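Local coordinates for putative ribose 5-phosphate isomerase (PDB 6FXW), which probably interconverts ribose 5-phosphate and ribulose 5-phosphate in the pentose phosphate pathway, as a type B isomerase of the LacAB/RpiB family, at residues 94-99 and 127-132; 24-29 and 118-123; 57-60 and 64-67; 68-71 and 77-80. All blocks are in the same frame, centred on the assembly; numbering follows the deposited sequence.

Interaction 1: residues 94-99 and 127-132; sequences YDHVTA and IETFLT
The hydroxyl OG1 of T129 lies between two groups: it is hydrogen-bonded to the backbone oxygen of D125, one helical turn back, and it faces the imidazole of H96, with T129 OG1 3.1 Å from H96 ND1. That nitrogen has its own hydrogen bond, to OD1 of D125, so D125 ties down both partners. Threonine suits the site because its two branches do different work. With chi1 at -58°, OG1 turns beside the backbone N toward its own helix, while T129 CG2 lies over one face of the H96 ring, 4.2 Å from its centroid and nearly on the ring normal, a CH-pi contact. H96 also stacks on H96 of the third subunit. The contact joins helices 96-104 and 120-131, which follow the last two strands of the parallel alpha/beta fold. Alanine at 99 permits a near approach: its CA is 5.1 Å from the CA of F130, and A99 CB touches T129 CG2 at 3.8 Å. The F130 ring comes up to the backbone oxygen of A99 obliquely. Helix 96-104 starts at the N-cap D95, whose OD1 takes the amide of T98 (T98 N to D95 OD1 2.9 Å, almost straight at 169°) on its syn side but tilted about 30° out of the carboxylate plane, and the T98 hydroxyl (T98 OG1 to D95 OD1 2.7 Å) on its anti lone pair.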
loop_
_atom_site.group_PDB
_atom_site.type_symbol
_atom_site.label_atom_id
_atom_site.label_comp_id
_atom_site.label_asym_id
_atom_site.label_seq_id
_atom_site.Cartn_x
_atom_site.Cartn_y
_atom_site.Cartn_z
ATOM N N TYR A 94 -0.731 -7.059 -3.221
ATOM C CA TYR A 94 -0.461 -6.437 -1.941
ATOM C C TYR A 94 -1.695 -5.788 -1.332
ATOM O O TYR A 94 -1.570 -5.129 -0.297
ATOM C CB TYR A 94 0.610 -5.349 -2.147
ATOM C CG TYR A 94 0.251 -4.277 -3.111
ATOM C CD1 TYR A 94 0.515 -4.449 -4.448
ATOM C CD2 TYR A 94 -0.352 -3.134 -2.715
ATOM C CE1 TYR A 94 0.202 -3.433 -5.357
ATOM C CE2 TYR A 94 -0.761 -2.163 -3.666
ATOM C CZ TYR A 94 -0.447 -2.386 -4.977
ATOM O OH TYR A 94 -0.790 -1.369 -5.901
ATOM N N ASP A 95 -2.833 -5.937 -1.954
ATOM C CA ASP A 95 -4.063 -5.441 -1.426
ATOM C C ASP A 95 -5.242 -6.154 -2.056
ATOM O O ASP A 95 -5.104 -7.059 -2.892
ATOM C CB ASP A 95 -4.127 -3.905 -1.599
ATOM C CG ASP A 95 -4.562 -3.545 -2.950
ATOM O OD1 ASP A 95 -4.314 -4.208 -3.977
ATOM O OD2 ASP A 95 -5.302 -2.538 -3.011
ATOM N N HIS A 96 -6.447 -5.727 -1.693
ATOM C CA HIS A 96 -7.675 -6.353 -2.184
ATOM C C HIS A 96 -7.822 -6.161 -3.673
ATOM O O HIS A 96 -8.262 -7.099 -4.427
ATOM C CB HIS A 96 -8.862 -5.738 -1.429
ATOM C CG HIS A 96 -10.158 -6.397 -1.694
ATOM N ND1 HIS A 96 -10.666 -7.373 -0.860
ATOM C CD2 HIS A 96 -11.069 -6.232 -2.689
ATOM C CE1 HIS A 96 -11.889 -7.700 -1.287
ATOM N NE2 HIS A 96 -12.137 -7.058 -2.432
ATOM N N VAL A 97 -7.561 -4.961 -4.184
ATOM C CA VAL A 97 -7.831 -4.719 -5.566
ATOM C C VAL A 97 -6.876 -5.488 -6.481
ATOM O O VAL A 97 -7.308 -6.064 -7.498
ATOM C CB VAL A 97 -7.713 -3.211 -5.848
ATOM C CG1 VAL A 97 -7.611 -2.941 -7.340
ATOM C CG2 VAL A 97 -8.908 -2.519 -5.204
ATOM N N THR A 98 -5.591 -5.562 -6.139
ATOM C CA THR A 98 -4.676 -6.355 -6.918
ATOM C C THR A 98 -5.018 -7.846 -6.852
ATOM O O THR A 98 -5.010 -8.534 -7.871
ATOM C CB THR A 98 -3.202 -6.130 -6.547
ATOM O OG1 THR A 98 -3.010 -6.245 -5.118
ATOM C CG2 THR A 98 -2.776 -4.747 -6.982
ATOM N N ALA A 99 -5.409 -8.289 -5.658
ATOM C CA ALA A 99 -5.877 -9.700 -5.587
ATOM C C ALA A 99 -7.035 -9.979 -6.467
ATOM O O ALA A 99 -7.075 -10.982 -7.219
ATOM C CB ALA A 99 -6.215 -10.053 -4.156
ATOM N N ILE A 127 -5.477 -13.261 0.356
ATOM C CA ILE A 127 -5.685 -14.685 0.142
ATOM C C ILE A 127 -7.134 -14.982 -0.094
ATOM O O ILE A 127 -7.468 -15.678 -1.082
ATOM C CB ILE A 127 -5.057 -15.466 1.296
ATOM C CG1 ILE A 127 -3.543 -15.439 1.246
ATOM C CG2 ILE A 127 -5.498 -16.927 1.262
ATOM C CD1 ILE A 127 -2.797 -16.104 2.436
ATOM N N GLU A 128 -8.009 -14.490 0.804
ATOM C CA GLU A 128 -9.421 -14.786 0.650
ATOM C C GLU A 128 -9.975 -14.268 -0.671
ATOM O O GLU A 128 -10.686 -14.971 -1.350
ATOM C CB GLU A 128 -10.183 -14.173 1.782
ATOM C CG GLU A 128 -9.969 -14.882 3.082
ATOM C CD GLU A 128 -10.692 -14.375 4.309
ATOM O OE1 GLU A 128 -11.273 -13.274 4.217
ATOM O OE2 GLU A 128 -10.560 -15.057 5.381
ATOM N N THR A 129 -9.561 -13.077 -1.135
ATOM C CA THR A 129 -10.004 -12.509 -2.382
ATOM C C THR A 129 -9.478 -13.319 -3.556
ATOM O O THR A 129 -10.187 -13.629 -4.473
ATOM C CB THR A 129 -9.548 -11.088 -2.437
ATOM O OG1 THR A 129 -10.106 -10.402 -1.278
ATOM C CG2 THR A 129 -9.997 -10.429 -3.770
ATOM N N PHE A 130 -8.185 -13.627 -3.543
ATOM C CA PHE A 130 -7.592 -14.397 -4.665
ATOM C C PHE A 130 -8.243 -15.723 -4.889
ATOM O O PHE A 130 -8.499 -16.156 -6.020
ATOM C CB PHE A 130 -6.092 -14.574 -4.396
ATOM C CG PHE A 130 -5.317 -15.157 -5.538
ATOM C CD1 PHE A 130 -4.801 -14.363 -6.539
ATOM C CD2 PHE A 130 -5.095 -16.512 -5.613
ATOM C CE1 PHE A 130 -4.036 -14.836 -7.547
ATOM C CE2 PHE A 130 -4.355 -17.018 -6.665
ATOM C CZ PHE A 130 -3.860 -16.203 -7.661
ATOM N N LEU A 131 -8.497 -16.395 -3.751
ATOM C CA LEU A 131 -9.135 -17.727 -3.864
ATOM C C LEU A 131 -10.606 -17.746 -4.226
ATOM O O LEU A 131 -11.122 -18.831 -4.615
ATOM C CB LEU A 131 -8.974 -18.492 -2.558
ATOM C CG LEU A 131 -7.541 -18.861 -2.149
ATOM C CD1 LEU A 131 -7.437 -19.544 -0.740
ATOM C CD2 LEU A 131 -6.811 -19.666 -3.243
ATOM N N THR A 132 -11.291 -16.638 -4.084
ATOM C CA THR A 132 -12.716 -16.594 -4.384
ATOM C C THR A 132 -13.112 -15.759 -5.558
ATOM O O THR A 132 -14.293 -15.435 -5.701
ATOM C CB THR A 132 -13.479 -16.128 -3.159
ATOM O OG1 THR A 132 -13.052 -14.817 -2.714
ATOM C CG2 THR A 132 -13.222 -17.011 -1.918
#

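Interaction 2: residues 24-29 and 118-123; sequences MDMVNA and SGMEVI
Helix 20-29 and the first turn of helix 120-131, two helices of the parallel alpha/beta fold, are joined here by one long side chain, M26, which reaches M120 and I123. The nearest alpha carbons, M26 CA and I123 CA, are 8.7 Å apart, a gap that suits an unbranched, flexible methionine. Its CG is anti to the carbonyl carbon (chi1 -58°) and the chain beyond runs fully extended, carrying sulfur and methyl straight across. The methyl ends against backbone: M26 CE is 3.4 Å from M120 O. A methyl bonded to sulfur is slightly polarised and tolerates such an oxygen. Farther back, M26 SD rests 4.1 Å from I123 CG2, the two side chains crossing at about a right angle, and M26 CE lies 4.4 Å from M120 CB. No hydrogen bond crosses the contact, and the chemistry is almost wholly apolar. G119 is the N-cap of the second helix, and the backbones of G119 and E121 bond to the fourth subunit, which places this turn at an interface. Around it, M26 also packs on R124 of the same helix, M120 leans on T19 and V115, and the next residue on helix 20-29, V27, packs on I127 and L131 of helix 120-131 and on A33 and V36 of strand 33-38.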
loop_
_atom_site.group_PDB
_atom_site.type_symbol
_atom_site.label_atom_id
_atom_site.label_comp_id
_atom_site.label_asym_id
_atom_site.label_seq_id
_atom_site.Cartn_x
_atom_site.Cartn_y
_atom_site.Cartn_z
ATOM N N MET A 24 -1.118 -20.797 6.477
ATOM C CA MET A 24 -1.863 -22.020 6.113
ATOM C C MET A 24 -3.202 -22.001 6.798
ATOM O O MET A 24 -4.196 -22.309 6.186
ATOM C CB MET A 24 -1.147 -23.281 6.561
ATOM C CG MET A 24 -0.015 -23.617 5.665
ATOM S SD MET A 24 0.931 -24.963 6.377
ATOM C CE MET A 24 -0.154 -26.385 6.308
ATOM N N ASP A 25 -3.197 -21.545 8.052
ATOM C CA ASP A 25 -4.476 -21.428 8.783
ATOM C C ASP A 25 -5.447 -20.501 8.116
ATOM O O ASP A 25 -6.663 -20.772 8.013
ATOM C CB ASP A 25 -4.263 -20.959 10.223
ATOM C CG ASP A 25 -3.578 -21.971 11.097
ATOM O OD1 ASP A 25 -3.503 -23.134 10.726
ATOM O OD2 ASP A 25 -2.967 -21.572 12.086
ATOM N N MET A 26 -4.974 -19.365 7.610
ATOM C CA MET A 26 -5.839 -18.470 6.787
ATOM C C MET A 26 -6.434 -19.074 5.551
ATOM O O MET A 26 -7.591 -18.803 5.170
ATOM C CB MET A 26 -5.088 -17.195 6.365
ATOM C CG MET A 26 -4.585 -16.404 7.490
ATOM S SD MET A 26 -3.564 -15.009 6.833
ATOM C CE MET A 26 -3.689 -14.269 8.316
ATOM N N VAL A 27 -5.615 -19.854 4.825
ATOM C CA VAL A 27 -6.062 -20.497 3.669
ATOM C C VAL A 27 -7.210 -21.464 4.043
ATOM O O VAL A 27 -8.249 -21.486 3.392
ATOM C CB VAL A 27 -4.950 -21.236 2.928
ATOM C CG1 VAL A 27 -5.528 -21.978 1.729
ATOM C CG2 VAL A 27 -3.861 -20.255 2.495
ATOM N N ASN A 28 -6.988 -22.266 5.056
ATOM C CA ASN A 28 -8.006 -23.245 5.482
ATOM C C ASN A 28 -9.278 -22.510 5.946
ATOM O O ASN A 28 -10.410 -22.878 5.591
ATOM C CB ASN A 28 -7.405 -24.122 6.589
ATOM C CG ASN A 28 -6.556 -25.255 6.026
ATOM O OD1 ASN A 28 -6.945 -25.895 5.033
ATOM N ND2 ASN A 28 -5.396 -25.477 6.614
ATOM N N ALA A 29 -9.085 -21.410 6.656
ATOM C CA ALA A 29 -10.247 -20.697 7.248
ATOM C C ALA A 29 -11.007 -19.907 6.217
ATOM O O ALA A 29 -12.130 -19.429 6.479
ATOM C CB ALA A 29 -9.766 -19.806 8.353
ATOM N N SER A 118 3.730 -6.802 3.522
ATOM C CA SER A 118 2.274 -6.826 3.814
ATOM C C SER A 118 2.110 -7.395 5.203
ATOM O O SER A 118 2.598 -8.483 5.535
ATOM C CB SER A 118 1.558 -7.715 2.841
ATOM O OG SER A 118 1.658 -7.186 1.530
ATOM N N GLY A 119 1.312 -6.704 6.056
ATOM C CA GLY A 119 0.910 -7.275 7.321
ATOM C C GLY A 119 -0.079 -8.406 7.207
ATOM O O GLY A 119 -0.685 -8.612 6.169
ATOM N N MET A 120 -0.200 -9.155 8.295
ATOM C CA MET A 120 -1.003 -10.377 8.258
ATOM C C MET A 120 -2.465 -10.203 8.032
ATOM O O MET A 120 -3.080 -11.027 7.333
ATOM C CB MET A 120 -0.814 -11.195 9.541
ATOM C CG MET A 120 0.564 -11.791 9.630
ATOM S SD MET A 120 0.681 -13.209 8.458
ATOM C CE MET A 120 2.366 -13.209 8.245
ATOM N N GLU A 121 -3.071 -9.099 8.450
ATOM C CA GLU A 121 -4.464 -8.924 8.137
ATOM C C GLU A 121 -4.690 -8.561 6.670
ATOM O O GLU A 121 -5.698 -8.902 6.071
ATOM C CB GLU A 121 -5.157 -7.883 9.066
ATOM C CG GLU A 121 -5.425 -8.489 10.465
ATOM C CD GLU A 121 -6.162 -9.823 10.472
ATOM O OE1 GLU A 121 -7.107 -9.955 9.690
ATOM O OE2 GLU A 121 -5.695 -10.785 11.168
ATOM N N VAL A 122 -3.722 -7.836 6.080
ATOM C CA VAL A 122 -3.772 -7.577 4.652
ATOM C C VAL A 122 -3.545 -8.895 3.879
ATOM O O VAL A 122 -4.244 -9.147 2.915
ATOM C CB VAL A 122 -2.735 -6.479 4.275
ATOM C CG1 VAL A 122 -2.506 -6.380 2.772
ATOM C CG2 VAL A 122 -3.205 -5.175 4.835
ATOM N N ILE A 123 -2.603 -9.713 4.343
ATOM C CA ILE A 123 -2.414 -11.030 3.714
ATOM C C ILE A 123 -3.692 -11.865 3.796
ATOM O O ILE A 123 -4.053 -12.499 2.797
ATOM C CB ILE A 123 -1.242 -11.742 4.342
ATOM C CG1 ILE A 123 0.077 -11.060 3.930
ATOM C CG2 ILE A 123 -1.167 -13.251 4.011
ATOM C CD1 ILE A 123 1.317 -11.510 4.635
#

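Interaction 3: residues 57-60 and 64-67; sequences CEAI and EADT
The carbonyl group of A59 is approached in two ways by the chain that turns back after the helix. E64 N comes nearly end-on, 2.8 Å from A59 O with a C=O...N angle of 163°, whereas A65 N stands well above the carbonyl plane, 61° out of it, and donates over a longer 3.2 Å to A59 O. One oxygen near the helix end, where amides of the next turn are running out, thus accepts two hydrogen bonds. Beside this pair, I60 CA points its hydrogen at A65 O, 3.4 Å away and almost straight at 170°, and a water donates to both I60 O (2.8 Å) and A65 O (2.9 Å), stitching the two backbones again. Alanines at 59 and 65 are small enough to let the backbones close up, their CB atoms 4.4 Å apart. I60 has CG1 anti to its carbonyl carbon, which carries CD1 to within 3.8 Å of T67 C, at the start of the strand, and the same side chain packs on I110. E64 suits the exposed corner, its carboxylate leading away. D66 and T67 are held by R7 and H109. This is the alpha-to-beta turn of a beta-alpha-beta crossover, returning helix 49-61 to the central strand 67-72.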
loop_
_atom_site.group_PDB
_atom_site.type_symbol
_atom_site.label_atom_id
_atom_site.label_comp_id
_atom_site.label_asym_id
_atom_site.label_seq_id
_atom_site.Cartn_x
_atom_site.Cartn_y
_atom_site.Cartn_z
ATOM N N CYS A 57 5.009 -24.403 -8.792
ATOM C CA CYS A 57 4.715 -24.382 -10.238
ATOM C C CYS A 57 4.521 -25.812 -10.750
ATOM O O CYS A 57 3.603 -26.123 -11.471
ATOM C CB CYS A 57 5.810 -23.677 -11.052
ATOM S SG CYS A 57 5.756 -21.890 -10.756
ATOM N N GLU A 58 5.461 -26.685 -10.304
ATOM C CA GLU A 58 5.394 -28.052 -10.810
ATOM C C GLU A 58 4.177 -28.734 -10.232
ATOM O O GLU A 58 3.505 -29.512 -10.977
ATOM C CB GLU A 58 6.657 -28.834 -10.457
ATOM C CG GLU A 58 7.698 -28.718 -11.546
ATOM C CD GLU A 58 7.295 -29.272 -12.939
ATOM O OE1 GLU A 58 7.880 -28.771 -13.943
ATOM O OE2 GLU A 58 6.418 -30.199 -13.040
ATOM N N ALA A 59 3.781 -28.499 -8.984
ATOM C CA ALA A 59 2.514 -29.055 -8.439
ATOM C C ALA A 59 1.327 -28.692 -9.274
ATOM O O ALA A 59 0.438 -29.514 -9.507
ATOM C CB ALA A 59 2.307 -28.649 -6.996
ATOM N N ILE A 60 1.240 -27.433 -9.681
ATOM C CA ILE A 60 0.152 -27.002 -10.516
ATOM C C ILE A 60 0.201 -27.664 -11.901
ATOM O O ILE A 60 -0.816 -28.188 -12.389
ATOM C CB ILE A 60 0.137 -25.481 -10.641
ATOM C CG1 ILE A 60 -0.176 -24.866 -9.270
ATOM C CG2 ILE A 60 -0.832 -25.000 -11.663
ATOM C CD1 ILE A 60 0.134 -23.391 -9.144
ATOM N N GLU A 64 -1.459 -31.621 -9.240
ATOM C CA GLU A 64 -1.538 -31.902 -7.850
ATOM C C GLU A 64 -2.179 -30.737 -7.074
ATOM O O GLU A 64 -2.716 -30.929 -6.010
ATOM C CB GLU A 64 -0.192 -32.252 -7.193
ATOM C CG GLU A 64 0.467 -33.517 -7.681
ATOM C CD GLU A 64 -0.319 -34.807 -7.365
ATOM O OE1 GLU A 64 0.024 -35.880 -8.026
ATOM O OE2 GLU A 64 -1.261 -34.734 -6.555
ATOM N N ALA A 65 -2.147 -29.520 -7.640
ATOM C CA ALA A 65 -2.820 -28.386 -7.048
ATOM C C ALA A 65 -3.446 -27.605 -8.191
ATOM O O ALA A 65 -2.979 -27.730 -9.321
ATOM C CB ALA A 65 -1.838 -27.480 -6.294
ATOM N N ASP A 66 -4.483 -26.791 -7.852
ATOM C CA ASP A 66 -5.153 -25.961 -8.774
ATOM C C ASP A 66 -4.597 -24.574 -8.784
ATOM O O ASP A 66 -4.721 -23.833 -9.827
ATOM C CB ASP A 66 -6.642 -25.809 -8.292
ATOM C CG ASP A 66 -7.387 -27.101 -8.377
ATOM O OD1 ASP A 66 -7.318 -27.803 -9.437
ATOM O OD2 ASP A 66 -7.960 -27.426 -7.378
ATOM N N THR A 67 -4.052 -24.167 -7.666
ATOM C CA THR A 67 -3.666 -22.745 -7.479
ATOM C C THR A 67 -2.515 -22.724 -6.525
ATOM O O THR A 67 -2.286 -23.693 -5.754
ATOM C CB THR A 67 -4.865 -21.831 -7.083
ATOM O OG1 THR A 67 -4.411 -20.486 -6.805
ATOM C CG2 THR A 67 -5.516 -22.287 -5.868
HETATM O O HOH W 1 -3.517 -27.620 -12.121
#

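Interaction 4: residues 68-71 and 77-80; sequences GILV and GMSI
L70 and M78 pack closely at their stems, and the fit is close again at the methionine methyl; it is looser only at the leucine methyls. L70 CB lies 3.7 Å from M78 CB and equally near M78 CG, and the sulfur follows along, M78 SD being 3.9 Å from L70 CB. At the leucine end, L70 CD2 is 4.1 Å from M78 SD, and L70 CD1 is 4.2 Å from M78 O. The two side chains cross at about a right angle. The bend at chi2 (-59°) lays the thioether of M78 across the strand, bringing its methyl to a backbone carbonyl, M78 CE 3.4 Å from V71 O. These residues belong to the central strand 67-72 of the parallel sheet and to helix 76-83, which follows it after a short glycine-rich turn; as in other RpiB enzymes, this turn probably lines the active site. Leucine suits the strand because its side chain also packs on A53 and V56 of helix 49-61, and methionine can bend to reach A53, Y49 and C112 as well. No solvent side exists among the touching residues, all buried. Instead, the side chain of V71 starts off away from helix 76-83 and packs on L10 and I113, while I80 packs on A90 of the second subunit.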
loop_
_atom_site.group_PDB
_atom_site.type_symbol
_atom_site.label_atom_id
_atom_site.label_comp_id
_atom_site.label_asym_id
_atom_site.label_seq_id
_atom_site.Cartn_x
_atom_site.Cartn_y
_atom_site.Cartn_z
ATOM N N GLY A 68 -1.699 -21.685 -6.544
ATOM C CA GLY A 68 -0.584 -21.613 -5.686
ATOM C C GLY A 68 -0.491 -20.288 -4.950
ATOM O O GLY A 68 -1.056 -19.271 -5.432
ATOM N N ILE A 69 0.166 -20.300 -3.814
ATOM C CA ILE A 69 0.532 -19.069 -3.093
ATOM C C ILE A 69 2.006 -19.146 -2.849
ATOM O O ILE A 69 2.462 -20.133 -2.257
ATOM C CB ILE A 69 -0.277 -18.971 -1.802
ATOM C CG1 ILE A 69 -1.786 -18.946 -2.113
ATOM C CG2 ILE A 69 0.127 -17.730 -1.069
ATOM C CD1 ILE A 69 -2.677 -18.972 -0.856
ATOM N N LEU A 70 2.784 -18.121 -3.183
ATOM C CA LEU A 70 4.198 -18.063 -2.979
ATOM C C LEU A 70 4.537 -16.832 -2.126
ATOM O O LEU A 70 4.044 -15.751 -2.404
ATOM C CB LEU A 70 4.950 -18.009 -4.291
ATOM C CG LEU A 70 4.932 -19.296 -5.101
ATOM C CD1 LEU A 70 5.564 -19.072 -6.459
ATOM C CD2 LEU A 70 5.683 -20.360 -4.350
ATOM N N VAL A 71 5.336 -17.040 -1.099
ATOM C CA VAL A 71 5.637 -16.010 -0.081
ATOM C C VAL A 71 7.154 -15.871 0.029
ATOM O O VAL A 71 7.889 -16.845 0.284
ATOM C CB VAL A 71 5.020 -16.358 1.247
ATOM C CG1 VAL A 71 5.108 -15.133 2.155
ATOM C CG2 VAL A 71 3.643 -16.882 1.189
ATOM N N GLY A 77 10.588 -11.742 -5.918
ATOM C CA GLY A 77 11.369 -12.858 -6.427
ATOM C C GLY A 77 10.502 -14.039 -6.831
ATOM O O GLY A 77 10.699 -14.691 -7.844
ATOM N N MET A 78 9.529 -14.355 -5.978
ATOM C CA MET A 78 8.548 -15.377 -6.306
ATOM C C MET A 78 7.846 -15.138 -7.584
ATOM O O MET A 78 7.665 -16.058 -8.433
ATOM C CB MET A 78 7.557 -15.561 -5.141
ATOM C CG MET A 78 8.169 -16.172 -3.887
ATOM S SD MET A 78 8.884 -17.794 -4.225
ATOM C CE MET A 78 8.977 -18.442 -2.561
ATOM N N SER A 79 7.413 -13.905 -7.815
ATOM C CA SER A 79 6.718 -13.528 -9.058
ATOM C C SER A 79 7.597 -13.749 -10.279
ATOM O O SER A 79 7.130 -14.317 -11.284
ATOM C CB SER A 79 6.228 -12.068 -9.048
ATOM O OG SER A 79 5.950 -11.528 -10.375
ATOM N N ILE A 80 8.830 -13.307 -10.172
ATOM C CA ILE A 80 9.738 -13.480 -11.310
ATOM C C ILE A 80 9.995 -14.960 -11.590
ATOM O O ILE A 80 9.830 -15.409 -12.720
ATOM C CB ILE A 80 11.056 -12.731 -11.075
ATOM C CG1 ILE A 80 10.777 -11.199 -10.980
ATOM C CG2 ILE A 80 12.015 -12.989 -12.225
ATOM C CD1 ILE A 80 11.877 -10.424 -10.356
#

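In the fold
Interaction 4 lies nearest the chain's centre and is apolar apart from a methyl set against a backbone carbonyl, with no hydrogen bond across it. Interaction 3 joins the same strand region to helix 49-61 at a partly exposed turn, where backbone hydrogen bonds and a water join I60's apolar packing; I60 CD1 meets G68 N. Interactions 1 and 2 share helix 120-131 and both approach subunit interfaces, but one is a buried CH-pi and methyl contact whose polar groups are tied to D125, the other a sparse methionine bridge. I127 and L131 of interaction 1 touch V27 of interaction 2, while I127 and F130 reach I69 and T67. Interactions 2 and 3 do not touch.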